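Local coordinates for 2-dehydropantoate 2-reductase (Porphyromonas gingivalis, PDB 2QYT), which probably catalyses the NADPH-dependent reduction of ketopantoate (2-dehydropantoate) to pantoic acid, a step on the route to pantothenate, at residues A47-E50 with A51-A55; E235-A238 with E239-A243. All blocks are in the same frame, centred on the assembly; numbering follows the deposited sequence.

Interaction 1. Residues A47-E50 with A51-A55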
loop_
_atom_site.group_PDB
_atom_site.type_symbol
_atom_site.label_atom_id
_atom_site.label_comp_id
_atom_site.label_asym_id
_atom_site.label_seq_id
_atom_site.Cartn_x
_atom_site.Cartn_y
_atom_site.Cartn_z
ATOM N N ALA A 47 -0.665 -22.900 1.542
ATOM C CA ALA A 47 -0.448 -23.367 0.170
ATOM C C ALA A 47 0.434 -22.465 -0.630
ATOM O O ALA A 47 1.232 -22.939 -1.428
ATOM C CB ALA A 47 -1.795 -23.582 -0.565
ATOM N N HIS A 48 0.268 -21.164 -0.445
ATOM C CA HIS A 48 1.125 -20.188 -1.091
ATOM C C HIS A 48 2.592 -20.459 -0.674
ATOM O O HIS A 48 3.440 -20.743 -1.518
ATOM C CB HIS A 48 0.673 -18.794 -0.700
ATOM C CG HIS A 48 1.255 -17.698 -1.535
ATOM N ND1 HIS A 48 1.453 -17.816 -2.902
ATOM C CD2 HIS A 48 1.635 -16.442 -1.204
ATOM C CE1 HIS A 48 1.936 -16.676 -3.370
ATOM N NE2 HIS A 48 2.098 -15.843 -2.351
ATOM N N LEU A 49 2.860 -20.423 0.624
ATOM C CA LEU A 49 4.162 -20.840 1.162
ATOM C C LEU A 49 4.629 -22.183 0.606
ATOM O O LEU A 49 5.775 -22.299 0.138
ATOM C CB LEU A 49 4.150 -20.897 2.703
ATOM C CG LEU A 49 5.366 -21.564 3.372
ATOM C CD1 LEU A 49 6.623 -20.700 3.095
ATOM C CD2 LEU A 49 5.158 -21.719 4.877
ATOM N N GLU A 50 3.771 -23.206 0.644
ATOM C CA GLU A 50 4.205 -24.530 0.156
ATOM C C GLU A 50 4.550 -24.588 -1.350
ATOM O O GLU A 50 5.523 -25.264 -1.734
ATOM C CB GLU A 50 3.245 -25.657 0.586
ATOM C CG GLU A 50 3.374 -25.981 2.126
ATOM C CD GLU A 50 4.874 -26.186 2.634
ATOM O OE1 GLU A 50 5.587 -27.059 2.036
ATOM O OE2 GLU A 50 5.332 -25.481 3.616
ATOM N N ALA A 51 3.772 -23.885 -2.186
ATOM C CA ALA A 51 4.014 -23.861 -3.625
ATOM C C ALA A 51 5.315 -23.111 -3.959
ATOM O O ALA A 51 6.036 -23.485 -4.886
ATOM C CB ALA A 51 2.859 -23.203 -4.346
ATOM N N ILE A 52 5.577 -22.029 -3.240
ATOM C CA ILE A 52 6.831 -21.262 -3.359
ATOM C C ILE A 52 8.006 -22.177 -3.024
ATOM O O ILE A 52 8.930 -22.247 -3.818
ATOM C CB ILE A 52 6.819 -20.038 -2.456
ATOM C CG1 ILE A 52 5.732 -19.070 -2.960
ATOM C CG2 ILE A 52 8.173 -19.334 -2.414
ATOM C CD1 ILE A 52 5.556 -17.877 -2.098
ATOM N N ARG A 53 7.930 -22.924 -1.914
ATOM C CA ARG A 53 9.077 -23.770 -1.529
ATOM C C ARG A 53 9.310 -24.870 -2.562
ATOM O O ARG A 53 10.454 -25.233 -2.833
ATOM C CB ARG A 53 8.979 -24.341 -0.080
ATOM C CG ARG A 53 8.778 -23.229 0.980
ATOM C CD ARG A 53 9.605 -23.279 2.282
ATOM N NE ARG A 53 8.791 -23.714 3.401
ATOM C CZ ARG A 53 8.864 -23.312 4.673
ATOM N NH1 ARG A 53 9.746 -22.418 5.123
ATOM N NH2 ARG A 53 8.006 -23.854 5.518
ATOM N N ALA A 54 8.232 -25.430 -3.102
ATOM C CA ALA A 54 8.339 -26.497 -4.095
ATOM C C ALA A 54 8.910 -26.007 -5.440
ATOM O O ALA A 54 9.698 -26.719 -6.086
ATOM C CB ALA A 54 6.971 -27.186 -4.293
ATOM N N ALA A 55 8.508 -24.807 -5.863
ATOM C CA ALA A 55 9.031 -24.226 -7.095
ATOM C C ALA A 55 10.430 -23.655 -6.859
ATOM O O ALA A 55 11.128 -23.312 -7.799
ATOM C CB ALA A 55 8.100 -23.134 -7.642
#
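Arg-53 reaches back one helical turn to Leu-49 and Glu-50, and Ile-52 does the same to His-48. The charged contact is loose: Glu-50 OE2 lies 3.7 Å from Arg-53 NH2, a long salt bridge made at the edge of the guanidinium, with the carboxylate and guanidinium planes 64° apart. The Glu-50 chain bends at chi2 (-49°), bringing the carboxylate round toward Arg-53.

Packing over flat groups comes next. Leu-49 CD1 sits over the centre of one face of the Arg-53 guanidinium, 3.7 Å above the plane, and Leu-49 CD2 lies 3.6 Å from Arg-53 NH2. A weak hydrogen bond from Arg-53 NH1 to Val-74 O ties the same group to strand 73-75. On the neighbouring side of the helix, Ile-52 CD1 makes a CH-pi contact with the His-48 ring, 4.0 Å from its centroid and almost on the ring normal. Both ring nitrogens are engaged, NE2 with Leu-16 O and ND1 with Gly-150 N, which fixes the rotation of the ring beneath the methyl.

Backbone bonds carry the rest, Ala-51, Ile-52, Arg-53 and Ala-54 each donating to the carbonyl four residues earlier, as from Ile-52 N to His-48 O at 3.0 Å. This is regular alpha-helix on the Rossmann-type domain, with His-48 beside a bound sulfate and near a probable GxGxxG turn.

Interaction 2. Residues E235-A238 with E239-A243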
loop_
_atom_site.group_PDB
_atom_site.type_symbol
_atom_site.label_atom_id
_atom_site.label_comp_id
_atom_site.label_asym_id
_atom_site.label_seq_id
_atom_site.Cartn_x
_atom_site.Cartn_y
_atom_site.Cartn_z
ATOM N N GLU A 235 -16.097 16.353 -3.253
ATOM C CA GLU A 235 -16.100 17.572 -2.435
ATOM C C GLU A 235 -16.107 17.242 -0.947
ATOM O O GLU A 235 -15.469 17.941 -0.150
ATOM C CB GLU A 235 -17.304 18.460 -2.762
ATOM C CG GLU A 235 -17.216 19.227 -4.086
ATOM C CD GLU A 235 -18.407 20.164 -4.305
ATOM O OE1 GLU A 235 -18.305 21.042 -5.204
ATOM O OE2 GLU A 235 -19.448 20.033 -3.598
ATOM N N GLU A 236 -16.822 16.175 -0.592
ATOM C CA GLU A 236 -16.955 15.739 0.789
ATOM C C GLU A 236 -15.628 15.214 1.380
ATOM O O GLU A 236 -15.171 15.719 2.419
ATOM C CB GLU A 236 -18.072 14.700 0.914
ATOM C CG GLU A 236 -19.437 15.318 1.135
ATOM C CD GLU A 236 -20.559 14.302 1.183
ATOM O OE1 GLU A 236 -20.269 13.091 1.326
ATOM O OE2 GLU A 236 -21.742 14.725 1.074
ATOM N N VAL A 237 -15.035 14.219 0.714
ATOM C CA VAL A 237 -13.734 13.671 1.085
ATOM C C VAL A 237 -12.676 14.779 1.101
ATOM O O VAL A 237 -11.810 14.799 1.982
ATOM C CB VAL A 237 -13.315 12.422 0.182
ATOM C CG1 VAL A 237 -12.732 12.830 -1.176
ATOM C CG2 VAL A 237 -12.339 11.473 0.950
ATOM N N ALA A 238 -12.766 15.708 0.149
ATOM C CA ALA A 238 -11.819 16.823 0.057
ATOM C C ALA A 238 -11.992 17.791 1.214
ATOM O O ALA A 238 -10.991 18.220 1.806
ATOM C CB ALA A 238 -11.934 17.546 -1.265
ATOM N N GLU A 239 -13.251 18.102 1.544
ATOM C CA GLU A 239 -13.598 18.905 2.722
ATOM C C GLU A 239 -13.105 18.248 4.015
ATOM O O GLU A 239 -12.572 18.938 4.887
ATOM C CB GLU A 239 -15.116 19.135 2.797
ATOM C CG GLU A 239 -15.564 20.216 3.787
ATOM C CD GLU A 239 -17.081 20.399 3.834
ATOM O OE1 GLU A 239 -17.822 19.657 3.136
ATOM O OE2 GLU A 239 -17.532 21.297 4.582
ATOM N N LEU A 240 -13.297 16.928 4.128
ATOM C CA LEU A 240 -12.835 16.158 5.295
ATOM C C LEU A 240 -11.343 16.375 5.521
ATOM O O LEU A 240 -10.915 16.767 6.611
ATOM C CB LEU A 240 -13.114 14.651 5.140
ATOM C CG LEU A 240 -12.598 13.704 6.253
ATOM C CD1 LEU A 240 -13.441 12.467 6.342
ATOM C CD2 LEU A 240 -11.143 13.290 6.112
ATOM N N PHE A 241 -10.569 16.115 4.472
ATOM C CA PHE A 241 -9.127 16.212 4.541
ATOM C C PHE A 241 -8.669 17.648 4.739
ATOM O O PHE A 241 -7.763 17.910 5.544
ATOM C CB PHE A 241 -8.478 15.522 3.336
ATOM C CG PHE A 241 -8.418 14.024 3.480
ATOM C CD1 PHE A 241 -9.515 13.231 3.163
ATOM C CD2 PHE A 241 -7.283 13.409 3.982
ATOM C CE1 PHE A 241 -9.479 11.848 3.332
ATOM C CE2 PHE A 241 -7.236 12.023 4.148
ATOM C CZ PHE A 241 -8.342 11.247 3.818
ATOM N N ARG A 242 -9.333 18.573 4.047
ATOM C CA ARG A 242 -9.089 20.010 4.212
ATOM C C ARG A 242 -9.280 20.458 5.662
ATOM O O ARG A 242 -8.696 21.453 6.088
ATOM C CB ARG A 242 -9.971 20.827 3.264
ATOM C CG ARG A 242 -9.295 22.084 2.749
ATOM C CD ARG A 242 -10.139 22.819 1.732
ATOM N NE ARG A 242 -10.252 22.103 0.459
ATOM C CZ ARG A 242 -11.405 21.749 -0.106
ATOM N NH1 ARG A 242 -12.563 22.037 0.485
ATOM N NH2 ARG A 242 -11.400 21.108 -1.271
ATOM N N ALA A 243 -10.077 19.700 6.413
ATOM C CA ALA A 243 -10.299 19.967 7.830
ATOM C C ALA A 243 -9.210 19.408 8.752
ATOM O O ALA A 243 -8.713 20.129 9.621
ATOM C CB ALA A 243 -11.672 19.465 8.256
HETATM O O HOH W 1 -14.902 20.425 -0.226
#
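Glu-235 O accepts the amide of Glu-239, N to O 2.8 Å. A water also donates to Glu-235 O, at a short 2.5 Å whose exact length is doubtful, and accepts from Arg-242 NH1 at 2.9 Å, bridging the two residues. At Glu-236 the backbone O receives Leu-240 N, while the carboxylate turns away to the amides of Met-303 and Tyr-304, bonding the start of helix 302-309 to this one.

Val-237 meets Phe-241 twice. Its CG2, set anti to the backbone N, lies 3.7 Å from Phe-241 CE1, and its carbonyl oxygen faces the ring edge in plane, 3.0 Å from CD1, besides accepting Phe-241 N at 3.1 Å. Both side chains also pack on helix 194-215, and the Phe-241 ring lies nearly parallel to that of Tyr-245.

Ala-238 closes the series: its O accepts Arg-242 N and sits 4.0 Å above the centre of one face of the Arg-242 guanidinium, with Ala-238 CB 3.6 Å from Arg-242 NH2. A bend at chi3 (-70°) folds the arginine back over this turn. Together these make an amphipathic alpha-helix, its apolar side built into the all-helical C-terminal domain of the ketopantoate reductase family.

How the interactions relate
From the N terminus, the chain lays down the first two strands of the parallel, nucleotide-binding type of sheet, 9-14 and 38-43, and then helix 46-55, which carries interaction 1. Outward contacts join that helix to strand 73-75 and to the loops at Leu-16 and Pro-149. The chain then completes both sheets before entering the helical C-terminal part, where interaction 2 lies on helix 227-244 and ties it to helices 194-215, 288-296 and 302-309. In both, the segments follow without a gap, so neither closes a loop beyond a helical turn. They are in series, neither nested nor crossed. The centres of interactions 1 and 2 are about 44 Å apart, on opposite sides of the chain's centre.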